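Local coordinates for quinone oxidoreductase (Coxiella burnetii, PDB 3TQH), which binds NADPH and, judging by its medium-chain dehydrogenase/reductase family, probably uses it to reduce quinones, at residues I10-K22 with R53-L67. Residues are numbered along the deposited sequence; the frame is centred on the assembly and turned at random.
Sequences IQFDQFGPPKVLK and RNGSGFVAKKLKNNL
Gly16 and Arg53 join the connection between strands 6-12 and 21-27 to the C-terminal end of helix 47-53 through two hydrogen bonds: Gly16 N donates to Arg53 O (3.1 Å), and Arg53 NH1 returns a bond to Gly16 O (2.8 Å), in the carbonyl plane and on a lone pair. A bend at chi2 (-98°) and another at chi3 turn the guanidinium back to this carbonyl, while Pro18 N lies over one of its faces and Val20 CG2 packs on Arg53 CD at 3.5 Å. Phe15 reaches between the end of helix 47-53 and the weakly bonded helix 58-63. Its ring is sandwiched by CH-pi contacts, with Leu67 CD1 4.2 Å from the ring centroid, over one face, and Gly55 CA over the opposite face; Ala60 CB touches Phe15 CE1. Gly55, the first residue to leave helical geometry after helix 47-53, has a positive phi (90°); a CB there would point at the ring, so the bare CA allows the close approach. Phe12, which is buried, brings CE1 to 3.7 Å from Leu67 CD2, and Arg53 CA stands above its rim. Beyond the segments, Arg53 NH2 forms a salt bridge with Glu308 and a hydrogen bond to His304. Arg53 thus links the strand connection to helix 300-308, its charge probably balanced by Glu308.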
loop_
_atom_site.group_PDB
_atom_site.type_symbol
_atom_site.label_atom_id
_atom_site.label_comp_id
_atom_site.label_asym_id
_atom_site.label_seq_id
_atom_site.Cartn_x
_atom_site.Cartn_y
_atom_site.Cartn_z
ATOM N N ILE A 10 13.623 10.551 -9.168
ATOM C CA ILE A 10 14.379 9.312 -9.014
ATOM C C ILE A 10 14.089 8.421 -10.211
ATOM O O ILE A 10 12.937 8.169 -10.536
ATOM C CB ILE A 10 14.014 8.557 -7.714
ATOM C CG1 ILE A 10 14.493 9.339 -6.479
ATOM C CG2 ILE A 10 14.621 7.148 -7.714
ATOM C CD1 ILE A 10 15.996 9.420 -6.331
ATOM N N GLN A 11 15.138 7.962 -10.880
ATOM C CA GLN A 11 14.982 6.994 -11.957
ATOM C C GLN A 11 15.936 5.843 -11.758
ATOM O O GLN A 11 16.854 5.929 -10.949
ATOM C CB GLN A 11 15.218 7.653 -13.314
ATOM C CG GLN A 11 13.993 8.401 -13.818
ATOM C CD GLN A 11 14.231 9.178 -15.096
ATOM O OE1 GLN A 11 13.368 9.942 -15.514
ATOM N NE2 GLN A 11 15.394 8.999 -15.717
ATOM N N PHE A 12 15.692 4.757 -12.477
ATOM C CA PHE A 12 16.649 3.666 -12.571
ATOM C C PHE A 12 16.784 3.274 -14.039
ATOM O O PHE A 12 15.805 3.294 -14.780
ATOM C CB PHE A 12 16.249 2.482 -11.669
ATOM C CG PHE A 12 14.945 1.808 -12.048
ATOM C CD1 PHE A 12 14.946 0.554 -12.644
ATOM C CD2 PHE A 12 13.723 2.408 -11.774
ATOM C CE1 PHE A 12 13.753 -0.082 -12.986
ATOM C CE2 PHE A 12 12.525 1.784 -12.119
ATOM C CZ PHE A 12 12.543 0.536 -12.725
ATOM N N ASP A 13 18.009 2.952 -14.449
ATOM C CA ASP A 13 18.323 2.600 -15.831
ATOM C C ASP A 13 18.318 1.092 -16.059
ATOM O O ASP A 13 18.216 0.630 -17.191
ATOM C CB ASP A 13 19.700 3.157 -16.209
ATOM C CG ASP A 13 19.748 4.676 -16.176
ATOM O OD1 ASP A 13 18.837 5.289 -15.575
ATOM O OD2 ASP A 13 20.697 5.259 -16.749
ATOM N N GLN A 14 18.442 0.326 -14.981
ATOM C CA GLN A 14 18.519 -1.124 -15.071
ATOM C C GLN A 14 17.897 -1.742 -13.836
ATOM O O GLN A 14 17.885 -1.127 -12.767
ATOM C CB GLN A 14 19.982 -1.574 -15.196
ATOM C CG GLN A 14 20.896 -1.021 -14.097
ATOM C CD GLN A 14 22.366 -1.335 -14.327
ATOM O OE1 GLN A 14 22.779 -2.494 -14.311
ATOM N NE2 GLN A 14 23.164 -0.294 -14.526
ATOM N N PHE A 15 17.381 -2.958 -13.982
ATOM C CA PHE A 15 16.864 -3.699 -12.841
ATOM C C PHE A 15 18.039 -4.163 -11.999
ATOM O O PHE A 15 19.020 -4.685 -12.525
ATOM C CB PHE A 15 16.051 -4.914 -13.284
ATOM C CG PHE A 15 14.853 -4.574 -14.123
ATOM C CD1 PHE A 15 13.824 -3.804 -13.604
ATOM C CD2 PHE A 15 14.747 -5.042 -15.426
ATOM C CE1 PHE A 15 12.714 -3.494 -14.369
ATOM C CE2 PHE A 15 13.637 -4.734 -16.200
ATOM C CZ PHE A 15 12.618 -3.958 -15.668
ATOM N N GLY A 16 17.949 -3.975 -10.692
ATOM C CA GLY A 16 19.036 -4.392 -9.822
ATOM C C GLY A 16 18.778 -4.041 -8.380
ATOM O O GLY A 16 17.638 -3.826 -7.998
ATOM N N PRO A 17 19.846 -3.984 -7.571
ATOM C CA PRO A 17 19.756 -3.593 -6.171
ATOM C C PRO A 17 19.426 -2.111 -6.009
ATOM O O PRO A 17 19.432 -1.373 -6.994
ATOM C CB PRO A 17 21.171 -3.871 -5.633
ATOM C CG PRO A 17 21.828 -4.729 -6.640
ATOM C CD PRO A 17 21.225 -4.348 -7.943
ATOM N N PRO A 18 19.163 -1.671 -4.766
ATOM C CA PRO A 18 18.805 -0.276 -4.483
ATOM C C PRO A 18 19.760 0.783 -5.048
ATOM O O PRO A 18 19.323 1.885 -5.364
ATOM C CB PRO A 18 18.785 -0.233 -2.954
ATOM C CG PRO A 18 18.370 -1.617 -2.564
ATOM C CD PRO A 18 19.014 -2.526 -3.573
ATOM N N LYS A 19 21.042 0.445 -5.176
ATOM C CA LYS A 19 22.053 1.371 -5.708
ATOM C C LYS A 19 21.759 1.891 -7.124
ATOM O O LYS A 19 22.360 2.890 -7.541
ATOM C CB LYS A 19 23.448 0.716 -5.715
ATOM C CG LYS A 19 24.236 0.817 -4.404
ATOM C CD LYS A 19 25.735 0.612 -4.649
ATOM C CE LYS A 19 26.499 0.325 -3.353
ATOM N NZ LYS A 19 27.989 0.381 -3.546
ATOM N N VAL A 20 20.874 1.213 -7.863
ATOM C CA VAL A 20 20.526 1.625 -9.238
ATOM C C VAL A 20 19.613 2.853 -9.291
ATOM O O VAL A 20 19.412 3.428 -10.358
ATOM C CB VAL A 20 19.862 0.484 -10.064
ATOM C CG1 VAL A 20 20.760 -0.740 -10.110
ATOM C CG2 VAL A 20 18.492 0.134 -9.513
ATOM N N LEU A 21 19.054 3.244 -8.149
ATOM C CA LEU A 21 18.250 4.457 -8.064
ATOM C C LEU A 21 19.145 5.688 -8.130
ATOM O O LEU A 21 20.164 5.747 -7.447
ATOM C CB LEU A 21 17.457 4.477 -6.764
ATOM C CG LEU A 21 16.376 3.413 -6.585
ATOM C CD1 LEU A 21 15.602 3.697 -5.312
ATOM C CD2 LEU A 21 15.438 3.374 -7.756
ATOM N N LYS A 22 18.760 6.663 -8.949
ATOM C CA LYS A 22 19.533 7.895 -9.110
ATOM C C LYS A 22 18.623 9.119 -9.057
ATOM O O LYS A 22 17.516 9.100 -9.603
ATOM C CB LYS A 22 20.274 7.901 -10.450
ATOM C CG LYS A 22 20.890 6.567 -10.854
ATOM C CD LYS A 22 21.726 6.698 -12.128
ATOM C CE LYS A 22 20.853 6.776 -13.375
ATOM N NZ LYS A 22 21.578 7.398 -14.516
ATOM N N ARG A 53 11.733 -2.339 -9.308
ATOM C CA ARG A 53 13.141 -1.960 -9.430
ATOM C C ARG A 53 14.084 -3.160 -9.523
ATOM O O ARG A 53 15.050 -3.113 -10.275
ATOM C CB ARG A 53 13.542 -1.052 -8.258
ATOM C CG ARG A 53 14.933 -0.437 -8.372
ATOM C CD ARG A 53 15.956 -1.227 -7.581
ATOM N NE ARG A 53 15.593 -1.206 -6.178
ATOM C CZ ARG A 53 15.708 -2.217 -5.325
ATOM N NH1 ARG A 53 16.209 -3.388 -5.688
ATOM N NH2 ARG A 53 15.300 -2.036 -4.081
ATOM N N ASN A 54 13.828 -4.227 -8.770
ATOM C CA ASN A 54 14.680 -5.419 -8.870
ATOM C C ASN A 54 14.298 -6.349 -10.028
ATOM O O ASN A 54 15.025 -7.299 -10.329
ATOM C CB ASN A 54 14.818 -6.179 -7.526
ATOM C CG ASN A 54 13.528 -6.858 -7.063
ATOM O OD1 ASN A 54 12.723 -7.344 -7.863
ATOM N ND2 ASN A 54 13.351 -6.918 -5.743
ATOM N N GLY A 55 13.175 -6.053 -10.686
ATOM C CA GLY A 55 12.795 -6.735 -11.918
ATOM C C GLY A 55 11.941 -7.977 -11.727
ATOM O O GLY A 55 11.636 -8.669 -12.696
ATOM N N SER A 56 11.542 -8.253 -10.488
ATOM C CA SER A 56 10.798 -9.470 -10.177
ATOM C C SER A 56 9.308 -9.335 -10.475
ATOM O O SER A 56 8.649 -10.324 -10.802
ATOM C CB SER A 56 10.997 -9.871 -8.710
ATOM O OG SER A 56 10.490 -8.884 -7.825
ATOM N N GLY A 57 8.781 -8.118 -10.370
ATOM C CA GLY A 57 7.340 -7.893 -10.485
ATOM C C GLY A 57 6.808 -7.961 -11.905
ATOM O O GLY A 57 7.574 -7.930 -12.870
ATOM N N PHE A 58 5.485 -8.050 -12.023
ATOM C CA PHE A 58 4.814 -8.046 -13.323
ATOM C C PHE A 58 4.940 -6.696 -14.039
ATOM O O PHE A 58 4.984 -6.643 -15.270
ATOM C CB PHE A 58 3.330 -8.400 -13.166
ATOM C CG PHE A 58 2.558 -8.334 -14.451
ATOM C CD1 PHE A 58 2.533 -9.416 -15.319
ATOM C CD2 PHE A 58 1.874 -7.180 -14.806
ATOM C CE1 PHE A 58 1.826 -9.355 -16.512
ATOM C CE2 PHE A 58 1.164 -7.113 -15.997
ATOM C CZ PHE A 58 1.141 -8.198 -16.850
ATOM N N VAL A 59 4.991 -5.613 -13.269
ATOM C CA VAL A 59 5.165 -4.283 -13.847
ATOM C C VAL A 59 6.534 -4.169 -14.521
ATOM O O VAL A 59 6.663 -3.519 -15.557
ATOM C CB VAL A 59 4.999 -3.165 -12.795
ATOM C CG1 VAL A 59 5.187 -1.803 -13.442
ATOM C CG2 VAL A 59 3.620 -3.258 -12.128
ATOM N N ALA A 60 7.541 -4.819 -13.940
ATOM C CA ALA A 60 8.882 -4.893 -14.540
ATOM C C ALA A 60 8.869 -5.525 -15.929
ATOM O O ALA A 60 9.715 -5.205 -16.759
ATOM C CB ALA A 60 9.834 -5.658 -13.631
ATOM N N LYS A 61 7.918 -6.424 -16.170
ATOM C CA LYS A 61 7.743 -7.059 -17.480
ATOM C C LYS A 61 7.465 -6.015 -18.567
ATOM O O LYS A 61 8.040 -6.072 -19.655
ATOM C CB LYS A 61 6.583 -8.069 -17.424
ATOM C CG LYS A 61 6.633 -9.192 -18.458
ATOM C CD LYS A 61 7.182 -10.498 -17.866
ATOM C CE LYS A 61 7.029 -11.667 -18.834
ATOM N NZ LYS A 61 7.777 -11.463 -20.106
ATOM N N LYS A 62 6.583 -5.064 -18.261
ATOM C CA LYS A 62 6.198 -4.005 -19.209
ATOM C C LYS A 62 7.275 -2.921 -19.369
ATOM O O LYS A 62 7.442 -2.369 -20.457
ATOM C CB LYS A 62 4.892 -3.339 -18.765
ATOM C CG LYS A 62 3.676 -4.265 -18.705
ATOM C CD LYS A 62 2.909 -4.323 -20.032
ATOM C CE LYS A 62 1.469 -4.805 -19.830
ATOM N NZ LYS A 62 0.703 -3.917 -18.881
ATOM N N LEU A 63 7.985 -2.609 -18.286
ATOM C CA LEU A 63 9.065 -1.616 -18.318
ATOM C C LEU A 63 10.381 -2.168 -18.866
ATOM O O LEU A 63 11.330 -1.407 -19.049
ATOM C CB LEU A 63 9.334 -1.056 -16.915
ATOM C CG LEU A 63 8.314 -0.121 -16.276
ATOM C CD1 LEU A 63 8.768 0.241 -14.873
ATOM C CD2 LEU A 63 8.129 1.129 -17.111
ATOM N N LYS A 64 10.439 -3.478 -19.115
ATOM C CA LYS A 64 11.663 -4.164 -19.560
ATOM C C LYS A 64 12.400 -3.454 -20.697
ATOM O O LYS A 64 13.615 -3.262 -20.624
ATOM C CB LYS A 64 11.331 -5.613 -19.961
ATOM C CG LYS A 64 12.390 -6.348 -20.791
ATOM C CD LYS A 64 12.103 -7.858 -20.835
ATOM C CE LYS A 64 12.286 -8.452 -22.234
ATOM N NZ LYS A 64 13.697 -8.453 -22.714
ATOM N N ASN A 65 11.666 -3.068 -21.736
ATOM C CA ASN A 65 12.258 -2.402 -22.897
ATOM C C ASN A 65 11.999 -0.891 -22.905
ATOM O O ASN A 65 12.141 -0.243 -23.939
ATOM C CB ASN A 65 11.734 -3.044 -24.193
ATOM C CG ASN A 65 12.525 -4.282 -24.601
ATOM O OD1 ASN A 65 12.056 -5.415 -24.454
ATOM N ND2 ASN A 65 13.732 -4.067 -25.120
ATOM N N ASN A 66 11.650 -0.327 -21.751
ATOM C CA ASN A 66 11.234 1.076 -21.668
ATOM C C ASN A 66 11.921 1.878 -20.555
ATOM O O ASN A 66 11.399 2.901 -20.110
ATOM C CB ASN A 66 9.707 1.152 -21.512
ATOM C CG ASN A 66 8.968 0.740 -22.777
ATOM O OD1 ASN A 66 8.812 -0.451 -23.066
ATOM N ND2 ASN A 66 8.511 1.728 -23.539
ATOM N N LEU A 67 13.093 1.424 -20.119
ATOM C CA LEU A 67 13.868 2.138 -19.112
ATOM C C LEU A 67 14.667 3.268 -19.770
ATOM O O LEU A 67 14.934 3.217 -20.970
ATOM C CB LEU A 67 14.807 1.175 -18.372
ATOM C CG LEU A 67 14.147 0.016 -17.617
ATOM C CD1 LEU A 67 15.202 -0.839 -16.927
ATOM C CD2 LEU A 67 13.119 0.520 -16.610
#